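Local coordinates for protein glycerate dehydrogenase (Bacillus sp. 5mfcol3.1, PDB 6P2I) that reduces acyclic imino acids to amino acids, probably with NADPH as hydride donor, and binds the nicotinamide cofactor together with D-arginine, at residues A[6-10]-A[50-54]; A[11-16]-A[283-288]; A[68-74]-A[89-95]. One frame throughout, in Å; residues are numbered along the deposited sequence.

Contact 1. Residues A[6-10]-A[50-54]. With DAR (D-arginine), chain D.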
loop_
_atom_site.group_PDB
_atom_site.type_symbol
_atom_site.label_atom_id
_atom_site.label_comp_id
_atom_site.label_asym_id
_atom_site.label_seq_id
_atom_site.Cartn_x
_atom_site.Cartn_y
_atom_site.Cartn_z
ATOM N N ILE A 6 -5.014 -15.987 30.972
ATOM C CA ILE A 6 -4.610 -15.283 32.190
ATOM C C ILE A 6 -4.610 -13.769 32.074
ATOM O O ILE A 6 -4.449 -13.091 33.093
ATOM C CB ILE A 6 -3.214 -15.726 32.670
ATOM C CG1 ILE A 6 -2.120 -15.224 31.723
ATOM C CG2 ILE A 6 -3.177 -17.242 32.880
ATOM C CD1 ILE A 6 -0.705 -15.382 32.306
ATOM N N ASP A 7 -4.779 -13.204 30.874
ATOM C CA ASP A 7 -4.788 -11.753 30.736
ATOM C C ASP A 7 -5.730 -11.372 29.598
ATOM O O ASP A 7 -6.271 -12.230 28.903
ATOM C CB ASP A 7 -3.365 -11.176 30.546
ATOM C CG ASP A 7 -2.551 -11.895 29.459
ATOM O OD1 ASP A 7 -3.135 -12.613 28.630
ATOM O OD2 ASP A 7 -1.304 -11.746 29.461
ATOM N N LYS A 8 -5.958 -10.064 29.442
ATOM C CA LYS A 8 -7.087 -9.539 28.671
ATOM C C LYS A 8 -7.021 -9.913 27.196
ATOM O O LYS A 8 -6.130 -9.445 26.474
ATOM C CB LYS A 8 -7.150 -8.015 28.812
ATOM C CG LYS A 8 -8.354 -7.363 28.165
ATOM C CD LYS A 8 -8.489 -5.914 28.617
ATOM C CE LYS A 8 -7.481 -5.012 27.918
ATOM N NZ LYS A 8 -8.034 -4.353 26.696
ATOM N N PRO A 9 -7.941 -10.735 26.700
ATOM C CA PRO A 9 -7.877 -11.115 25.284
ATOM C C PRO A 9 -8.266 -9.949 24.393
ATOM O O PRO A 9 -9.219 -9.216 24.675
ATOM C CB PRO A 9 -8.888 -12.263 25.157
ATOM C CG PRO A 9 -9.234 -12.661 26.584
ATOM C CD PRO A 9 -9.015 -11.440 27.425
ATOM N N THR A 10 -7.516 -9.785 23.306
ATOM C CA THR A 10 -7.971 -8.874 22.263
ATOM C C THR A 10 -9.265 -9.377 21.653
ATOM O O THR A 10 -10.208 -8.601 21.432
ATOM C CB THR A 10 -6.909 -8.734 21.188
ATOM O OG1 THR A 10 -5.801 -8.003 21.718
ATOM C CG2 THR A 10 -7.500 -7.997 19.972
ATOM N N VAL A 50 -1.765 -17.081 27.246
ATOM C CA VAL A 50 -1.208 -15.785 27.604
ATOM C C VAL A 50 -1.115 -14.913 26.356
ATOM O O VAL A 50 -0.833 -15.409 25.258
ATOM C CB VAL A 50 0.166 -15.942 28.291
ATOM C CG1 VAL A 50 1.181 -16.593 27.342
ATOM C CG2 VAL A 50 0.669 -14.605 28.804
ATOM N N GLU A 51 -1.380 -13.618 26.525
ATOM C CA GLU A 51 -1.289 -12.658 25.421
ATOM C C GLU A 51 -0.320 -11.517 25.683
ATOM O O GLU A 51 0.347 -11.045 24.748
ATOM C CB GLU A 51 -2.672 -12.069 25.103
ATOM C CG GLU A 51 -2.610 -11.008 23.991
ATOM C CD GLU A 51 -3.947 -10.644 23.390
ATOM O OE1 GLU A 51 -3.982 -9.674 22.598
ATOM O OE2 GLU A 51 -4.955 -11.311 23.686
ATOM N N TRP A 52 -0.214 -11.058 26.935
ATOM C CA TRP A 52 0.494 -9.825 27.255
ATOM C C TRP A 52 1.573 -9.978 28.307
ATOM O O TRP A 52 2.465 -9.127 28.377
ATOM C CB TRP A 52 -0.482 -8.761 27.781
ATOM C CG TRP A 52 -1.632 -8.467 26.884
ATOM C CD1 TRP A 52 -2.893 -9.003 26.946
ATOM C CD2 TRP A 52 -1.633 -7.559 25.780
ATOM N NE1 TRP A 52 -3.677 -8.466 25.948
ATOM C CE2 TRP A 52 -2.922 -7.584 25.217
ATOM C CE3 TRP A 52 -0.658 -6.727 25.212
ATOM C CZ2 TRP A 52 -3.269 -6.807 24.105
ATOM C CZ3 TRP A 52 -1.002 -5.952 24.114
ATOM C CH2 TRP A 52 -2.299 -5.994 23.576
ATOM N N THR A 53 1.504 -10.995 29.150
ATOM C CA THR A 53 2.235 -10.986 30.403
ATOM C C THR A 53 3.580 -11.672 30.251
ATOM O O THR A 53 3.650 -12.823 29.813
ATOM C CB THR A 53 1.401 -11.668 31.487
ATOM O OG1 THR A 53 0.166 -10.959 31.608
ATOM C CG2 THR A 53 2.130 -11.682 32.827
ATOM N N SER A 54 4.638 -10.968 30.641
ATOM C CA SER A 54 5.958 -11.575 30.695
ATOM C C SER A 54 5.977 -12.690 31.729
ATOM O O SER A 54 5.470 -12.531 32.844
ATOM C CB SER A 54 7.007 -10.523 31.036
ATOM O OG SER A 54 7.219 -9.674 29.923
HETATM N N DAR D . 3.269 -9.780 18.313
HETATM C CA DAR D . 2.451 -10.371 17.254
HETATM C CB DAR D . 1.012 -9.833 17.285
HETATM C CG DAR D . 0.258 -10.174 18.574
HETATM C CD DAR D . -1.250 -10.006 18.408
HETATM N NE DAR D . -2.065 -10.425 19.548
HETATM C CZ DAR D . -2.979 -11.392 19.420
HETATM N NH1 DAR D . -2.869 -12.298 18.442
HETATM N NH2 DAR D . -4.009 -11.474 20.263
HETATM C C DAR D . 2.513 -11.887 17.316
HETATM O O DAR D . 1.566 -12.609 16.946
HETATM O OXT DAR D . 3.552 -12.392 17.737
#
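Glu51 and Thr10 meet beside the guanidinium group of the bound D-arginine. Glu51 OE1 accepts a nearly straight bond from NH2 of the ligand, 2.9 Å long with 169° at the hydrogen. The same OE1 takes the hydroxyl proton of Thr10 from the syn side, with OG1 2.6 Å away. Glu51 OE2 accepts the backbone N-H of Thr10 at 3.0 Å and is also hydrogen-bonded to the hydroxyl of Tyr5. Thr10 therefore grips both oxygens and helps fix the rotation of the carboxylate. Glu51 reaches this spot with CG anti to the backbone N (chi1 177°) and an extended chain beyond it. The two segments are loops that follow strands 2-5 and 47-50, neighbours in a parallel five-stranded sheet. The strand order 2-1-3-4-5 is flavodoxin-like, as in the substrate-binding domain of D-2-hydroxyacid dehydrogenases, and the ligand lies at the C-terminal ends of the strands. Behind Glu51 stands the side chain of Asp7, which ties down the second loop. Asp7 OD1 uses its syn lone pair for Glu51 N at 2.9 Å. Asp7 OD2 has two donors. Trp52 N comes from above the carboxylate plane, 45° out of it, and Thr53 OG1 lies 2.7 Å from OD2 on the anti side. The indole of Trp52 is held in turn by NE1, which points within its ring plane at Lys8 O, 2.7 Å away. Glu51 CG lies over one face of this indole, and Phe32 meets it edge-to-face. His130 of the second subunit packs on Trp52.

Contact 2. Residues A[11-16]-A[283-288]. With DAR (D-arginine), chain D.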
loop_
_atom_site.group_PDB
_atom_site.type_symbol
_atom_site.label_atom_id
_atom_site.label_comp_id
_atom_site.label_asym_id
_atom_site.label_seq_id
_atom_site.Cartn_x
_atom_site.Cartn_y
_atom_site.Cartn_z
ATOM N N TYR A 11 -9.343 -10.684 21.416
ATOM C CA TYR A 11 -10.468 -11.287 20.713
ATOM C C TYR A 11 -10.734 -12.656 21.317
ATOM O O TYR A 11 -9.830 -13.493 21.382
ATOM C CB TYR A 11 -10.159 -11.387 19.211
ATOM C CG TYR A 11 -11.295 -11.910 18.366
ATOM C CD1 TYR A 11 -12.509 -11.238 18.307
ATOM C CD2 TYR A 11 -11.147 -13.073 17.616
ATOM C CE1 TYR A 11 -13.559 -11.715 17.532
ATOM C CE2 TYR A 11 -12.184 -13.556 16.833
ATOM C CZ TYR A 11 -13.382 -12.875 16.794
ATOM O OH TYR A 11 -14.414 -13.344 16.015
ATOM N N LEU A 12 -11.962 -12.868 21.787
ATOM C CA LEU A 12 -12.365 -14.140 22.380
ATOM C C LEU A 12 -13.882 -14.193 22.329
ATOM O O LEU A 12 -14.569 -13.963 23.334
ATOM C CB LEU A 12 -11.836 -14.301 23.809
ATOM C CG LEU A 12 -11.924 -15.744 24.342
ATOM C CD1 LEU A 12 -10.870 -16.657 23.684
ATOM C CD2 LEU A 12 -11.797 -15.779 25.869
ATOM N N PRO A 13 -14.435 -14.499 21.163
ATOM C CA PRO A 13 -15.885 -14.436 20.986
ATOM C C PRO A 13 -16.575 -15.568 21.723
ATOM O O PRO A 13 -15.948 -16.536 22.162
ATOM C CB PRO A 13 -16.056 -14.563 19.469
ATOM C CG PRO A 13 -14.843 -15.322 19.026
ATOM C CD PRO A 13 -13.722 -14.899 19.937
ATOM N N SER A 14 -17.900 -15.425 21.846
ATOM C CA SER A 14 -18.697 -16.374 22.616
ATOM C C SER A 14 -18.520 -17.800 22.117
ATOM O O SER A 14 -18.479 -18.741 22.922
ATOM C CB SER A 14 -20.174 -15.985 22.565
ATOM O OG SER A 14 -20.400 -14.754 23.228
ATOM N N TRP A 15 -18.443 -17.991 20.794
ATOM C CA TRP A 15 -18.360 -19.357 20.290
ATOM C C TRP A 15 -17.082 -20.042 20.756
ATOM O O TRP A 15 -17.092 -21.250 21.025
ATOM C CB TRP A 15 -18.489 -19.385 18.763
ATOM C CG TRP A 15 -17.284 -19.008 17.951
ATOM C CD1 TRP A 15 -17.047 -17.798 17.353
ATOM C CD2 TRP A 15 -16.190 -19.859 17.580
ATOM N NE1 TRP A 15 -15.860 -17.836 16.651
ATOM C CE2 TRP A 15 -15.317 -19.090 16.769
ATOM C CE3 TRP A 15 -15.856 -21.189 17.857
ATOM C CZ2 TRP A 15 -14.131 -19.604 16.247
ATOM C CZ3 TRP A 15 -14.676 -21.700 17.331
ATOM C CH2 TRP A 15 -13.829 -20.911 16.536
ATOM N N VAL A 16 -16.003 -19.282 20.926
ATOM C CA VAL A 16 -14.751 -19.855 21.408
ATOM C C VAL A 16 -14.831 -20.141 22.896
ATOM O O VAL A 16 -14.376 -21.191 23.358
ATOM C CB VAL A 16 -13.576 -18.922 21.086
ATOM C CG1 VAL A 16 -12.291 -19.457 21.703
ATOM C CG2 VAL A 16 -13.425 -18.771 19.583
ATOM N N ARG A 283 -7.763 -12.818 13.052
ATOM C CA ARG A 283 -8.225 -13.053 14.419
ATOM C C ARG A 283 -9.092 -14.297 14.500
ATOM O O ARG A 283 -9.100 -14.974 15.532
ATOM C CB ARG A 283 -8.969 -11.822 14.955
ATOM C CG ARG A 283 -10.339 -11.577 14.346
ATOM C CD ARG A 283 -11.004 -10.365 14.974
ATOM N NE ARG A 283 -12.408 -10.244 14.592
ATOM C CZ ARG A 283 -13.234 -9.330 15.083
ATOM N NH1 ARG A 283 -12.796 -8.435 15.967
ATOM N NH2 ARG A 283 -14.496 -9.304 14.685
ATOM N N GLU A 284 -9.807 -14.638 13.426
ATOM C CA GLU A 284 -10.546 -15.898 13.427
ATOM C C GLU A 284 -9.591 -17.085 13.380
ATOM O O GLU A 284 -9.744 -18.049 14.143
ATOM C CB GLU A 284 -11.539 -15.945 12.264
ATOM C CG GLU A 284 -12.817 -16.714 12.589
ATOM C CD GLU A 284 -13.664 -16.051 13.678
ATOM O OE1 GLU A 284 -13.451 -14.854 13.975
ATOM O OE2 GLU A 284 -14.559 -16.727 14.233
ATOM N N LYS A 285 -8.597 -17.035 12.490
ATOM C CA LYS A 285 -7.597 -18.096 12.442
ATOM C C LYS A 285 -6.893 -18.245 13.780
ATOM O O LYS A 285 -6.537 -19.359 14.177
ATOM C CB LYS A 285 -6.572 -17.811 11.345
ATOM C CG LYS A 285 -7.048 -18.177 9.959
ATOM C CD LYS A 285 -6.063 -17.634 8.911
ATOM C CE LYS A 285 -6.176 -18.349 7.586
ATOM N NZ LYS A 285 -5.113 -17.857 6.658
ATOM N N ASN A 286 -6.671 -17.124 14.478
ATOM C CA ASN A 286 -6.037 -17.163 15.792
ATOM C C ASN A 286 -6.836 -18.053 16.733
ATOM O O ASN A 286 -6.263 -18.844 17.496
ATOM C CB ASN A 286 -5.933 -15.727 16.324
ATOM C CG ASN A 286 -4.885 -15.538 17.433
ATOM O OD1 ASN A 286 -4.700 -14.411 17.910
ATOM N ND2 ASN A 286 -4.219 -16.615 17.855
ATOM N N MET A 287 -8.167 -17.955 16.663
ATOM C CA MET A 287 -9.031 -18.796 17.489
ATOM C C MET A 287 -8.944 -20.253 17.065
ATOM O O MET A 287 -8.920 -21.150 17.919
ATOM C CB MET A 287 -10.475 -18.301 17.404
ATOM C CG MET A 287 -10.684 -16.865 17.874
ATOM S SD MET A 287 -10.252 -16.613 19.612
ATOM C CE MET A 287 -8.592 -15.946 19.507
ATOM N N TYR A 288 -8.911 -20.512 15.753
ATOM C CA TYR A 288 -8.791 -21.892 15.291
ATOM C C TYR A 288 -7.492 -22.519 15.776
ATOM O O TYR A 288 -7.467 -23.703 16.142
ATOM C CB TYR A 288 -8.847 -21.975 13.764
ATOM C CG TYR A 288 -10.063 -21.392 13.068
ATOM C CD1 TYR A 288 -11.289 -21.300 13.694
ATOM C CD2 TYR A 288 -9.973 -20.961 11.743
ATOM C CE1 TYR A 288 -12.404 -20.774 13.034
ATOM C CE2 TYR A 288 -11.066 -20.435 11.077
ATOM C CZ TYR A 288 -12.282 -20.341 11.722
ATOM O OH TYR A 288 -13.367 -19.815 11.043
HETATM N N DAR D . 3.269 -9.780 18.313
HETATM C CA DAR D . 2.451 -10.371 17.254
HETATM C CB DAR D . 1.012 -9.833 17.285
HETATM C CG DAR D . 0.258 -10.174 18.574
HETATM C CD DAR D . -1.250 -10.006 18.408
HETATM N NE DAR D . -2.065 -10.425 19.548
HETATM C CZ DAR D . -2.979 -11.392 19.420
HETATM N NH1 DAR D . -2.869 -12.298 18.442
HETATM N NH2 DAR D . -4.009 -11.474 20.263
HETATM C C DAR D . 2.513 -11.887 17.316
HETATM O O DAR D . 1.566 -12.609 16.946
HETATM O OXT DAR D . 3.552 -12.392 17.737
#
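Tyr11 and Val16 face successive turns of helix 280-298, with Tyr11 CA 6.9 Å from Arg283 CA and Val16 CA 7.0 Å from Met287 CA. Tyr11 does most of the work. The guanidinium of Arg283 lies flat on its ring, with centres 4.0 Å apart and planes at 7°, a cation-pi stack. Arg283 CD adds a CH-pi contact, 3.6 Å from the centroid of the Tyr11 ring and almost on its normal. CG of Arg283 sits between the backbone N and the carbonyl carbon (chi1 72°), and the extended chain from there crosses the ring. Arg283 NH1 has a second hold on the hydroxyl of Tyr278. Pro13 CD covers the opposite face of the Tyr11 ring. Pro13 is also the N-cap of helix 14-23.

Glu284 bends at its second torsion and so bridges two aromatic residues. Its OE1 accepts the Tyr11 hydroxyl through the syn lone pair, 2.7 Å from OH. Its OE2 accepts Trp15 NE1 at 3.0 Å, tilted 20° from the indole plane. Trp15 CH2 also touches the edge of the Tyr288 ring. Beside this polar bridge, Met287 bends at its second and third torsions. Its CB lies 3.7 Å from Val16 CG2, and its sulfur approaches the Tyr11 ring obliquely in a Met-aromatic contact. Asn286 turns to the ligand instead. Asn286 OD1 accepts NH1 of D-arginine at 2.8 Å, and its ND2 is hydrogen-bonded to Ile72 O, which fixes the amide. The contact thus brings the last helix of the chain against the first, while Leu12 rests on Phe26 and Val28 of strand 25-28.

Contact 3. Residues A[68-74]-A[89-95]. With DAR (D-arginine), chain D.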
loop_
_atom_site.group_PDB
_atom_site.type_symbol
_atom_site.label_atom_id
_atom_site.label_comp_id
_atom_site.label_asym_id
_atom_site.label_seq_id
_atom_site.Cartn_x
_atom_site.Cartn_y
_atom_site.Cartn_z
ATOM N N TYR A 68 0.990 -26.853 30.606
ATOM C CA TYR A 68 0.946 -26.471 29.196
ATOM C C TYR A 68 0.601 -24.996 29.089
ATOM O O TYR A 68 -0.415 -24.549 29.641
ATOM C CB TYR A 68 -0.076 -27.321 28.444
ATOM C CG TYR A 68 -0.118 -27.116 26.932
ATOM C CD1 TYR A 68 1.039 -26.864 26.190
ATOM C CD2 TYR A 68 -1.321 -27.205 26.253
ATOM C CE1 TYR A 68 0.969 -26.689 24.787
ATOM C CE2 TYR A 68 -1.395 -27.047 24.889
ATOM C CZ TYR A 68 -0.262 -26.793 24.160
ATOM O OH TYR A 68 -0.397 -26.642 22.793
ATOM N N LEU A 69 1.459 -24.245 28.400
ATOM C CA LEU A 69 1.273 -22.820 28.169
ATOM C C LEU A 69 1.142 -22.580 26.678
ATOM O O LEU A 69 1.972 -23.060 25.898
ATOM C CB LEU A 69 2.447 -22.014 28.723
ATOM C CG LEU A 69 2.417 -20.505 28.485
ATOM C CD1 LEU A 69 1.258 -19.873 29.233
ATOM C CD2 LEU A 69 3.729 -19.871 28.919
ATOM N N ILE A 70 0.104 -21.840 26.291
ATOM C CA ILE A 70 -0.131 -21.440 24.907
ATOM C C ILE A 70 -0.005 -19.928 24.834
ATOM O O ILE A 70 -0.709 -19.214 25.559
ATOM C CB ILE A 70 -1.519 -21.881 24.421
ATOM C CG1 ILE A 70 -1.666 -23.403 24.512
ATOM C CG2 ILE A 70 -1.795 -21.334 23.001
ATOM C CD1 ILE A 70 -3.106 -23.867 24.457
ATOM N N THR A 71 0.878 -19.432 23.960
ATOM C CA THR A 71 0.845 -18.016 23.627
ATOM C C THR A 71 -0.191 -17.826 22.536
ATOM O O THR A 71 -0.232 -18.608 21.581
ATOM C CB THR A 71 2.213 -17.494 23.162
ATOM O OG1 THR A 71 2.614 -18.139 21.940
ATOM C CG2 THR A 71 3.268 -17.703 24.256
ATOM N N ILE A 72 -1.080 -16.843 22.720
ATOM C CA ILE A 72 -2.035 -16.512 21.674
ATOM C C ILE A 72 -1.311 -15.882 20.504
ATOM O O ILE A 72 -1.845 -15.851 19.395
ATOM C CB ILE A 72 -3.146 -15.580 22.205
ATOM C CG1 ILE A 72 -4.404 -15.679 21.322
ATOM C CG2 ILE A 72 -2.656 -14.142 22.265
ATOM C CD1 ILE A 72 -5.072 -17.041 21.376
ATOM N N THR A 73 -0.090 -15.416 20.729
ATOM C CA THR A 73 0.738 -14.749 19.737
ATOM C C THR A 73 1.602 -15.748 18.979
ATOM O O THR A 73 1.829 -16.875 19.422
ATOM C CB THR A 73 1.640 -13.732 20.430
ATOM O OG1 THR A 73 2.396 -14.403 21.450
ATOM C CG2 THR A 73 0.801 -12.641 21.062
ATOM N N THR A 74 2.095 -15.315 17.806
ATOM C CA THR A 74 3.174 -16.062 17.165
ATOM C C THR A 74 4.493 -15.838 17.888
ATOM O O THR A 74 5.304 -16.763 18.033
ATOM C CB THR A 74 3.288 -15.644 15.698
ATOM O OG1 THR A 74 2.054 -15.942 15.054
ATOM C CG2 THR A 74 4.445 -16.384 15.000
ATOM N N ILE A 89 7.276 -27.774 31.659
ATOM C CA ILE A 89 6.067 -27.110 31.184
ATOM C C ILE A 89 6.200 -26.932 29.681
ATOM O O ILE A 89 7.143 -26.287 29.205
ATOM C CB ILE A 89 5.835 -25.762 31.883
ATOM C CG1 ILE A 89 5.694 -25.979 33.396
ATOM C CG2 ILE A 89 4.615 -25.068 31.291
ATOM C CD1 ILE A 89 5.482 -24.703 34.178
ATOM N N MET A 90 5.258 -27.507 28.941
ATOM C CA MET A 90 5.271 -27.466 27.486
ATOM C C MET A 90 4.669 -26.154 26.996
ATOM O O MET A 90 3.798 -25.570 27.646
ATOM C CB MET A 90 4.512 -28.688 26.952
ATOM C CG MET A 90 4.685 -29.037 25.482
ATOM S SD MET A 90 3.335 -30.122 24.940
ATOM C CE MET A 90 4.189 -31.691 25.044
ATOM N N VAL A 91 5.175 -25.666 25.858
ATOM C CA VAL A 91 4.786 -24.374 25.299
ATOM C C VAL A 91 4.439 -24.551 23.831
ATOM O O VAL A 91 5.205 -25.167 23.082
ATOM C CB VAL A 91 5.905 -23.323 25.419
ATOM C CG1 VAL A 91 5.408 -21.956 24.927
ATOM C CG2 VAL A 91 6.417 -23.254 26.819
ATOM N N SER A 92 3.308 -23.982 23.421
ATOM C CA SER A 92 2.938 -23.854 22.016
ATOM C C SER A 92 2.644 -22.395 21.720
ATOM O O SER A 92 2.233 -21.642 22.604
ATOM C CB SER A 92 1.681 -24.683 21.657
ATOM O OG SER A 92 1.914 -26.079 21.690
ATOM N N ASN A 93 2.820 -21.999 20.454
ATOM C CA ASN A 93 2.329 -20.704 20.012
ATOM C C ASN A 93 1.175 -20.912 19.036
ATOM O O ASN A 93 0.725 -22.038 18.801
ATOM C CB ASN A 93 3.462 -19.865 19.404
ATOM C CG ASN A 93 4.005 -20.434 18.099
ATOM O OD1 ASN A 93 3.770 -21.592 17.744
ATOM N ND2 ASN A 93 4.769 -19.614 17.392
ATOM N N CYS A 94 0.686 -19.804 18.479
ATOM C CA CYS A 94 -0.257 -19.834 17.368
ATOM C C CYS A 94 0.524 -19.336 16.162
ATOM O O CYS A 94 0.812 -18.133 16.057
ATOM C CB CYS A 94 -1.489 -18.964 17.640
ATOM S SG CYS A 94 -2.456 -19.608 19.059
ATOM N N PRO A 95 0.925 -20.222 15.263
ATOM C CA PRO A 95 2.066 -19.925 14.387
ATOM C C PRO A 95 1.756 -19.245 13.070
ATOM O O PRO A 95 2.686 -18.700 12.472
ATOM C CB PRO A 95 2.646 -21.313 14.113
ATOM C CG PRO A 95 1.466 -22.224 14.176
ATOM C CD PRO A 95 0.569 -21.654 15.247
HETATM N N DAR D . 3.269 -9.780 18.313
HETATM C CA DAR D . 2.451 -10.371 17.254
HETATM C CB DAR D . 1.012 -9.833 17.285
HETATM C CG DAR D . 0.258 -10.174 18.574
HETATM C CD DAR D . -1.250 -10.006 18.408
HETATM N NE DAR D . -2.065 -10.425 19.548
HETATM C CZ DAR D . -2.979 -11.392 19.420
HETATM N NH1 DAR D . -2.869 -12.298 18.442
HETATM N NH2 DAR D . -4.009 -11.474 20.263
HETATM C C DAR D . 2.513 -11.887 17.316
HETATM O O DAR D . 1.566 -12.609 16.946
HETATM O OXT DAR D . 3.552 -12.392 17.737
#
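Tyr68 turns its CG opposite the backbone N (chi1 -174°), and Ser92 sets OG opposite its carbonyl carbon (chi1 -69°), which brings the two hydroxyls together on one face of the sheet. Strands 68-71 and 90-92 are the parallel pair of a beta-alpha-beta unit with helix 81-86 between them, part of the flavodoxin-like five-stranded sheet, with 90-92 its outermost strand within the chain. Tyr68 OH and Ser92 OG are hydrogen-bonded at 2.6 Å, with OG at the ring edge. Ser92 OG is also bonded to Val303 O. Ile70 CG1 lies against one face of the Tyr68 ring, and Tyr297 stacks with it. A leucine here has neither hydroxyl nor ring, which would probably leave Ser92 OG with Val303 O but without its tyrosine mate, and Tyr297 without a stacking partner.

The strand ladder runs from Leu69 N to Met90 O at 2.8 Å, from Ser92 N to Leu69 O at 3.0 Å, and from Thr71 N to Ser92 O at 2.9 Å. Past the strands the chain turns toward the ligand. Thr73 O receives Thr71 OG1 and Cys94 N from opposite faces of its carbonyl plane. That fixes the peptide whose N-H, Thr74 N, donates to the ligand carboxylate at O, 2.9 Å away. Asn93 ND2 meets a lone pair of Thr74 O at 3.0 Å. Thr74 also touches the cofactor, and its OG1 donates to Cys94 O at 2.7 Å, in the carbonyl plane.

How the contacts relate
Contact 3 is buried, while contacts 1 and 2 are only partly buried; contact 2 includes exposed residues, Trp15 and Tyr288. Contacts 1 and 3 share one sheet, joined where Val50 is probably hydrogen-bonded to Ile70 and Ile72. The first segment of contact 2 continues directly from that of contact 1, but its partner is the last helix, and contact 3 lies nested inside the loop it closes. Chemistry changes with place. Contact 3 relies on a backbone ladder, contact 1 on two carboxylates gripping loop atoms, and contact 2 on aromatic stacking plus one carboxylate bridge. All three reach D-arginine: contacts 1 and 2 hold its guanidinium, and contact 3 holds its carboxylate.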